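Local coordinates for periplasmic binding protein (Thermotoga lettingae TMO, PDB 4RY8) that binds 5-methylthioribose in the cleft between its two lobes and probably delivers the sugar to a membrane transporter, at residues P13-G25 / V46-M60. Residues are numbered along the deposited sequence; the frame is centred on the assembly and turned at random.
Sequences PKNVRIALVREVG and VTLLEATAHGDMARM
R22 reaches T52 with the edge of its guanidinium: NH1 donates to OG1 (2.8 Å, N-H...O 153°), which lies slightly out of the plane. Bends at chi2 and chi3 (145° and 90°) bring CD to 3.1 Å from T52 OG1. The two residues end the parallel pair 17-22 and 47-52, joined in a beta-alpha-beta crossover by helix 28-44; its ladder runs from T47 N to V16 O (3.0 Å) through to A53 N to R22 O (2.8 Å). Packing is close on both faces: L48 CD1 rests 4.0 Å from L20 CB under helix 28-44, while on the face of V21 and A51 M60, extended beyond CG, passes SD across E23 CB at 3.8 Å. Looser parts are the rim of 47-52, an edge strand of the six-stranded sheet, where exposed E50 bonds Q38, and the 13-16 turn, where the poorly ordered K14 side chain bonds G45 O. T47 OG1 uses an in-plane lone pair of K14 O (2.7 Å). An alanine in place of R22 would probably leave T52 OG1 without this donor and open a gap beside L34. Backbone bonds thus fix the edge strand, while R22-T52 and E23-G80 bonds probably help fix strand ends leading to the sugar pocket, where E23 touches H79 and F147.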
ATOM      1  N   PRO C  13     -25.301   8.627 -31.418  1.00 44.06           N
ATOM      2  CA  PRO C  13     -24.894   8.461 -30.013  1.00 53.94           C
ATOM      3  C   PRO C  13     -25.604   7.292 -29.321  1.00 59.04           C
ATOM      4  O   PRO C  13     -24.953   6.458 -28.667  1.00 44.89           O
ATOM      5  CB  PRO C  13     -25.282   9.802 -29.385  1.00 69.58           C
ATOM      6  CG  PRO C  13     -25.209  10.791 -30.518  1.00 54.67           C
ATOM      7  CD  PRO C  13     -25.264  10.041 -31.829  1.00 75.54           C
ATOM      8  N   LYS C  14     -26.928   7.225 -29.480  1.00 49.60           N
ATOM      9  CA  LYS C  14     -27.703   6.037 -29.077  1.00 63.79           C
ATOM     10  C   LYS C  14     -27.226   4.800 -29.857  1.00 44.74           C
ATOM     11  O   LYS C  14     -27.240   3.682 -29.328  1.00 56.21           O
ATOM     12  CB  LYS C  14     -29.218   6.235 -29.307  1.00 65.95           C
ATOM     13  CG  LYS C  14     -29.853   7.424 -28.594  1.00 80.32           C
ATOM     14  CD  LYS C  14     -30.002   7.202 -27.093  1.00101.27           C
ATOM     15  CE  LYS C  14     -30.321   8.502 -26.361  1.00 96.40           C
ATOM     16  NZ  LYS C  14     -29.319   9.588 -26.589  1.00 56.53           N
ATOM     17  N   ASN C  15     -26.794   5.004 -31.108  1.00 45.56           N
ATOM     18  CA  ASN C  15     -26.215   3.928 -31.925  1.00 46.67           C
ATOM     19  C   ASN C  15     -25.037   3.244 -31.270  1.00 41.86           C
ATOM     20  O   ASN C  15     -24.801   2.068 -31.527  1.00 45.51           O
ATOM     21  CB  ASN C  15     -25.750   4.439 -33.292  1.00 44.73           C
ATOM     22  CG  ASN C  15     -26.895   4.822 -34.200  1.00 59.39           C
ATOM     23  OD1 ASN C  15     -26.690   5.504 -35.205  1.00 61.84           O
ATOM     24  ND2 ASN C  15     -28.109   4.401 -33.854  1.00 53.40           N
ATOM     25  N   VAL C  16     -24.287   3.974 -30.441  1.00 42.54           N
ATOM     26  CA  VAL C  16     -23.186   3.371 -29.663  1.00 39.90           C
ATOM     27  C   VAL C  16     -23.754   2.450 -28.582  1.00 49.12           C
ATOM     28  O   VAL C  16     -24.403   2.923 -27.623  1.00 33.76           O
ATOM     29  CB  VAL C  16     -22.291   4.430 -28.975  1.00 44.98           C
ATOM     30  CG1 VAL C  16     -21.167   3.745 -28.169  1.00 40.07           C
ATOM     31  CG2 VAL C  16     -21.727   5.392 -30.009  1.00 39.16           C
ATOM     32  N   ARG C  17     -23.508   1.144 -28.734  1.00 35.30           N
ATOM     33  CA  ARG C  17     -24.011   0.151 -27.789  1.00 34.29           C
ATOM     34  C   ARG C  17     -22.871  -0.451 -26.982  1.00 33.85           C
ATOM     35  O   ARG C  17     -21.908  -0.949 -27.537  1.00 32.56           O
ATOM     36  CB  ARG C  17     -24.799  -0.940 -28.524  1.00 36.36           C
ATOM     37  CG  ARG C  17     -26.135  -0.431 -29.081  1.00 39.94           C
ATOM     38  CD  ARG C  17     -26.905  -1.487 -29.851  1.00 42.78           C
ATOM     39  NE  ARG C  17     -26.073  -2.033 -30.926  1.00 57.24           N
ATOM     40  CZ  ARG C  17     -25.849  -3.328 -31.145  1.00 51.66           C
ATOM     41  NH1 ARG C  17     -26.432  -4.270 -30.403  1.00 75.70           N
ATOM     42  NH2 ARG C  17     -25.049  -3.687 -32.135  1.00 52.10           N
ATOM     43  N   ILE C  18     -22.999  -0.397 -25.660  1.00 35.41           N
ATOM     44  CA  ILE C  18     -21.990  -0.904 -24.735  1.00 32.10           C
ATOM     45  C   ILE C  18     -22.651  -1.944 -23.825  1.00 33.98           C
ATOM     46  O   ILE C  18     -23.643  -1.644 -23.149  1.00 33.51           O
ATOM     47  CB  ILE C  18     -21.400   0.246 -23.891  1.00 30.34           C
ATOM     48  CG1 ILE C  18     -20.632   1.225 -24.791  1.00 33.13           C
ATOM     49  CG2 ILE C  18     -20.514  -0.261 -22.762  1.00 28.51           C
ATOM     50  CD1 ILE C  18     -20.471   2.581 -24.149  1.00 40.80           C
ATOM     51  N   ALA C  19     -22.093  -3.154 -23.811  1.00 28.96           N
ATOM     52  CA  ALA C  19     -22.612  -4.248 -22.999  1.00 28.04           C
ATOM     53  C   ALA C  19     -21.832  -4.416 -21.708  1.00 26.68           C
ATOM     54  O   ALA C  19     -20.599  -4.480 -21.704  1.00 27.41           O
ATOM     55  CB  ALA C  19     -22.580  -5.557 -23.788  1.00 26.82           C
ATOM     56  N   LEU C  20     -22.561  -4.525 -20.614  1.00 24.65           N
ATOM     57  CA  LEU C  20     -21.982  -4.729 -19.313  1.00 25.97           C
ATOM     58  C   LEU C  20     -22.322  -6.144 -18.940  1.00 23.22           C
ATOM     59  O   LEU C  20     -23.497  -6.484 -18.770  1.00 31.33           O
ATOM     60  CB  LEU C  20     -22.587  -3.746 -18.289  1.00 24.17           C
ATOM     61  CG  LEU C  20     -22.225  -4.044 -16.835  1.00 23.65           C
ATOM     62  CD1 LEU C  20     -20.710  -4.057 -16.578  1.00 27.27           C
ATOM     63  CD2 LEU C  20     -22.861  -3.053 -15.888  1.00 29.77           C
ATOM     64  N   VAL C  21     -21.305  -6.983 -18.849  1.00 24.10           N
ATOM     65  CA  VAL C  21     -21.506  -8.387 -18.535  1.00 22.61           C
ATOM     66  C   VAL C  21     -20.882  -8.643 -17.187  1.00 24.33           C
ATOM     67  O   VAL C  21     -19.663  -8.558 -17.042  1.00 24.91           O
ATOM     68  CB  VAL C  21     -20.867  -9.305 -19.594  1.00 27.38           C
ATOM     69  CG1 VAL C  21     -21.055 -10.775 -19.217  1.00 28.91           C
ATOM     70  CG2 VAL C  21     -21.476  -9.028 -20.940  1.00 26.35           C
ATOM     71  N   ARG C  22     -21.711  -8.999 -16.206  1.00 22.19           N
ATOM     72  CA  ARG C  22     -21.271  -9.134 -14.836  1.00 23.93           C
ATOM     73  C   ARG C  22     -21.386 -10.515 -14.331  1.00 21.27           C
ATOM     74  O   ARG C  22     -22.379 -11.144 -14.557  1.00 29.73           O
ATOM     75  CB  ARG C  22     -22.169  -8.309 -13.917  1.00 25.15           C
ATOM     76  CG  ARG C  22     -22.388  -6.868 -14.356  1.00 31.83           C
ATOM     77  CD  ARG C  22     -23.791  -6.463 -14.001  1.00 53.02           C
ATOM     78  NE  ARG C  22     -23.817  -5.904 -12.675  1.00 42.72           N
ATOM     79  CZ  ARG C  22     -24.858  -5.905 -11.844  1.00 34.70           C
ATOM     80  NH1 ARG C  22     -26.032  -6.484 -12.124  1.00 41.54           N
ATOM     81  NH2 ARG C  22     -24.694  -5.311 -10.683  1.00 32.38           N
ATOM     82  N   GLU C  23     -20.439 -10.937 -13.528  1.00 20.25           N
ATOM     83  CA  GLU C  23     -20.543 -12.233 -12.861  1.00 22.75           C
ATOM     84  C   GLU C  23     -21.531 -12.173 -11.706  1.00 29.55           C
ATOM     85  O   GLU C  23     -22.292 -13.105 -11.481  1.00 27.44           O
ATOM     86  CB  GLU C  23     -19.176 -12.685 -12.335  1.00 21.35           C
ATOM     87  CG  GLU C  23     -19.145 -14.143 -11.857  1.00 24.34           C
ATOM     88  CD  GLU C  23     -17.895 -14.560 -11.033  1.00 24.73           C
ATOM     89  OE1 GLU C  23     -16.884 -13.823 -10.937  1.00 27.91           O
ATOM     90  OE2 GLU C  23     -17.914 -15.664 -10.450  1.00 33.10           O
ATOM     91  N   VAL C  24     -21.533 -11.066 -10.981  1.00 22.42           N
ATOM     92  CA  VAL C  24     -22.142 -11.035  -9.665  1.00 30.30           C
ATOM     93  C   VAL C  24     -22.889  -9.715  -9.525  1.00 27.45           C
ATOM     94  O   VAL C  24     -22.398  -8.691  -9.961  1.00 24.58           O
ATOM     95  CB  VAL C  24     -21.036 -11.158  -8.577  1.00 41.97           C
ATOM     96  CG1 VAL C  24     -21.514 -10.686  -7.203  1.00 35.20           C
ATOM     97  CG2 VAL C  24     -20.539 -12.593  -8.509  1.00 62.40           C
ATOM     98  N   GLY C  25     -24.073  -9.751  -8.940  1.00 27.01           N
ATOM     99  CA  GLY C  25     -24.855  -8.532  -8.754  1.00 33.16           C
ATOM    100  C   GLY C  25     -25.439  -8.317  -7.367  1.00 26.45           C
ATOM    101  O   GLY C  25     -26.130  -7.326  -7.165  1.00 28.22           O
ATOM    102  N   VAL C  46     -25.436   7.348 -24.800  1.00 43.15           N
ATOM    103  CA  VAL C  46     -25.220   6.012 -25.387  1.00 44.99           C
ATOM    104  C   VAL C  46     -26.165   4.986 -24.799  1.00 40.72           C
ATOM    105  O   VAL C  46     -26.761   5.196 -23.740  1.00 39.42           O
ATOM    106  CB  VAL C  46     -23.761   5.461 -25.204  1.00 37.62           C
ATOM    107  CG1 VAL C  46     -22.741   6.369 -25.864  1.00 37.85           C
ATOM    108  CG2 VAL C  46     -23.433   5.193 -23.735  1.00 42.76           C
ATOM    109  N   THR C  47     -26.234   3.842 -25.475  1.00 36.23           N
ATOM    110  CA  THR C  47     -27.095   2.737 -25.082  1.00 37.41           C
ATOM    111  C   THR C  47     -26.286   1.709 -24.303  1.00 39.10           C
ATOM    112  O   THR C  47     -25.285   1.185 -24.805  1.00 34.88           O
ATOM    113  CB  THR C  47     -27.706   2.090 -26.337  1.00 42.17           C
ATOM    114  OG1 THR C  47     -28.473   3.080 -27.037  1.00 37.89           O
ATOM    115  CG2 THR C  47     -28.602   0.920 -25.997  1.00 41.06           C
ATOM    116  N   LEU C  48     -26.708   1.460 -23.064  1.00 37.10           N
ATOM    117  CA  LEU C  48     -26.070   0.492 -22.196  1.00 33.00           C
ATOM    118  C   LEU C  48     -26.945  -0.737 -22.092  1.00 38.01           C
ATOM    119  O   LEU C  48     -28.107  -0.646 -21.714  1.00 34.96           O
ATOM    120  CB  LEU C  48     -25.832   1.083 -20.799  1.00 33.51           C
ATOM    121  CG  LEU C  48     -25.258   0.191 -19.690  1.00 41.60           C
ATOM    122  CD1 LEU C  48     -23.895  -0.373 -20.083  1.00 46.35           C
ATOM    123  CD2 LEU C  48     -25.176   0.975 -18.383  1.00 53.59           C
ATOM    124  N   LEU C  49     -26.371  -1.888 -22.436  1.00 34.08           N
ATOM    125  CA  LEU C  49     -27.009  -3.188 -22.272  1.00 32.32           C
ATOM    126  C   LEU C  49     -26.338  -3.871 -21.084  1.00 39.07           C
ATOM    127  O   LEU C  49     -25.148  -3.664 -20.836  1.00 34.49           O
ATOM    128  CB  LEU C  49     -26.827  -4.050 -23.542  1.00 34.13           C
ATOM    129  CG  LEU C  49     -27.266  -3.448 -24.878  1.00 40.71           C
ATOM    130  CD1 LEU C  49     -26.882  -4.341 -26.044  1.00 60.86           C
ATOM    131  CD2 LEU C  49     -28.764  -3.199 -24.878  1.00 44.16           C
ATOM    132  N   GLU C  50     -27.097  -4.703 -20.375  1.00 38.72           N
ATOM    133  CA  GLU C  50     -26.689  -5.269 -19.097  1.00 36.32           C
ATOM    134  C   GLU C  50     -27.027  -6.760 -19.115  1.00 40.22           C
ATOM    135  O   GLU C  50     -28.097  -7.164 -19.568  1.00 38.02           O
ATOM    136  CB  GLU C  50     -27.446  -4.566 -17.952  1.00 40.30           C
ATOM    137  CG  GLU C  50     -27.878  -3.134 -18.270  1.00 88.22           C
ATOM    138  CD  GLU C  50     -28.622  -2.426 -17.141  1.00122.14           C
ATOM    139  OE1 GLU C  50     -29.256  -3.110 -16.295  1.00 56.85           O
ATOM    140  OE2 GLU C  50     -28.581  -1.166 -17.116  1.00 45.97           O
ATOM    141  N   ALA C  51     -26.118  -7.586 -18.636  1.00 31.87           N
ATOM    142  CA  ALA C  51     -26.408  -9.015 -18.471  1.00 32.08           C
ATOM    143  C   ALA C  51     -25.652  -9.447 -17.229  1.00 46.20           C
ATOM    144  O   ALA C  51     -24.532  -9.004 -17.001  1.00 34.39           O
ATOM    145  CB  ALA C  51     -25.946  -9.786 -19.684  1.00 33.24           C
ATOM    146  N   THR C  52     -26.262 -10.260 -16.383  1.00 30.01           N
ATOM    147  CA  THR C  52     -25.609 -10.628 -15.138  1.00 32.27           C
ATOM    148  C   THR C  52     -25.752 -12.110 -15.042  1.00 24.86           C
ATOM    149  O   THR C  52     -26.847 -12.636 -15.208  1.00 28.47           O
ATOM    150  CB  THR C  52     -26.238  -9.899 -13.922  1.00 34.80           C
ATOM    151  OG1 THR C  52     -26.186  -8.472 -14.124  1.00 35.03           O
ATOM    152  CG2 THR C  52     -25.566 -10.260 -12.625  1.00 27.64           C
ATOM    153  N   ALA C  53     -24.656 -12.790 -14.784  1.00 25.18           N
ATOM    154  CA  ALA C  53     -24.654 -14.251 -14.754  1.00 26.40           C
ATOM    155  C   ALA C  53     -24.938 -14.934 -13.398  1.00 29.24           C
ATOM    156  O   ALA C  53     -25.148 -16.160 -13.345  1.00 34.17           O
ATOM    157  CB  ALA C  53     -23.360 -14.780 -15.351  1.00 31.11           C
ATOM    158  N   HIS C  54     -24.943 -14.156 -12.325  1.00 35.33           N
ATOM    159  CA  HIS C  54     -25.161 -14.645 -10.946  1.00 33.06           C
ATOM    160  C   HIS C  54     -24.376 -15.902 -10.635  1.00 34.73           C
ATOM    161  O   HIS C  54     -24.909 -16.886 -10.142  1.00 36.51           O
ATOM    162  CB  HIS C  54     -26.641 -14.861 -10.705  1.00 40.83           C
ATOM    163  CG  HIS C  54     -27.490 -13.752 -11.238  1.00 37.80           C
ATOM    164  ND1 HIS C  54     -27.550 -12.512 -10.639  1.00 36.28           N
ATOM    165  CD2 HIS C  54     -28.322 -13.699 -12.306  1.00 29.89           C
ATOM    166  CE1 HIS C  54     -28.392 -11.741 -11.307  1.00 30.31           C
ATOM    167  NE2 HIS C  54     -28.859 -12.428 -12.334  1.00 35.60           N
ATOM    168  N   GLY C  55     -23.097 -15.866 -10.964  1.00 37.12           N
ATOM    169  CA  GLY C  55     -22.174 -16.850 -10.486  1.00 27.61           C
ATOM    170  C   GLY C  55     -22.010 -18.032 -11.429  1.00 48.74           C
ATOM    171  O   GLY C  55     -21.190 -18.889 -11.167  1.00 31.36           O
ATOM    172  N   ASP C  56     -22.746 -18.068 -12.535  1.00 36.51           N
ATOM    173  CA  ASP C  56     -22.679 -19.218 -13.461  1.00 31.18           C
ATOM    174  C   ASP C  56     -21.747 -18.906 -14.649  1.00 34.45           C
ATOM    175  O   ASP C  56     -22.119 -18.189 -15.601  1.00 27.70           O
ATOM    176  CB  ASP C  56     -24.089 -19.565 -13.931  1.00 34.81           C
ATOM    177  CG  ASP C  56     -24.161 -20.903 -14.701  1.00 39.38           C
ATOM    178  OD1 ASP C  56     -23.348 -21.134 -15.608  1.00 39.84           O
ATOM    179  OD2 ASP C  56     -25.058 -21.701 -14.410  1.00 51.85           O
ATOM    180  N   MET C  57     -20.534 -19.448 -14.600  1.00 31.63           N
ATOM    181  CA  MET C  57     -19.544 -19.120 -15.618  1.00 34.38           C
ATOM    182  C   MET C  57     -20.025 -19.507 -17.023  1.00 47.54           C
ATOM    183  O   MET C  57     -19.779 -18.763 -17.982  1.00 31.73           O
ATOM    184  CB  MET C  57     -18.159 -19.739 -15.307  1.00 36.16           C
ATOM    185  CG  MET C  57     -17.325 -18.995 -14.254  1.00 42.59           C
ATOM    186  SD  MET C  57     -17.038 -17.195 -14.485  1.00 30.29           S
ATOM    187  CE  MET C  57     -16.702 -17.228 -16.191  1.00 23.31           C
ATOM    188  N   ALA C  58     -20.740 -20.629 -17.152  1.00 39.69           N
ATOM    189  CA  ALA C  58     -21.216 -21.079 -18.477  1.00 35.21           C
ATOM    190  C   ALA C  58     -22.240 -20.103 -19.027  1.00 33.71           C
ATOM    191  O   ALA C  58     -22.243 -19.816 -20.216  1.00 32.23           O
ATOM    192  CB  ALA C  58     -21.813 -22.484 -18.407  1.00 40.29           C
ATOM    193  N   ARG C  59     -23.102 -19.595 -18.155  1.00 32.24           N
ATOM    194  CA  ARG C  59     -24.032 -18.524 -18.533  1.00 43.52           C
ATOM    195  C   ARG C  59     -23.267 -17.269 -18.930  1.00 29.83           C
ATOM    196  O   ARG C  59     -23.671 -16.580 -19.874  1.00 31.36           O
ATOM    197  CB  ARG C  59     -25.040 -18.197 -17.419  1.00 30.92           C
ATOM    198  N   MET C  60     -22.154 -16.985 -18.229  1.00 31.09           N
ATOM    199  CA  MET C  60     -21.337 -15.788 -18.517  1.00 30.15           C
ATOM    200  C   MET C  60     -20.755 -15.789 -19.941  1.00 27.00           C
ATOM    201  O   MET C  60     -20.862 -14.790 -20.667  1.00 29.28           O
ATOM    202  CB  MET C  60     -20.214 -15.583 -17.456  1.00 29.01           C
ATOM    203  CG  MET C  60     -19.880 -14.110 -17.166  1.00 29.29           C
ATOM    204  SD  MET C  60     -18.610 -13.845 -15.924  1.00 21.82           S
ATOM    205  CE  MET C  60     -18.440 -12.044 -16.125  1.00 25.53           C
TER
HETATM  206  O   HOH W   1     -25.354 -12.439  -7.917  1.00 21.27           O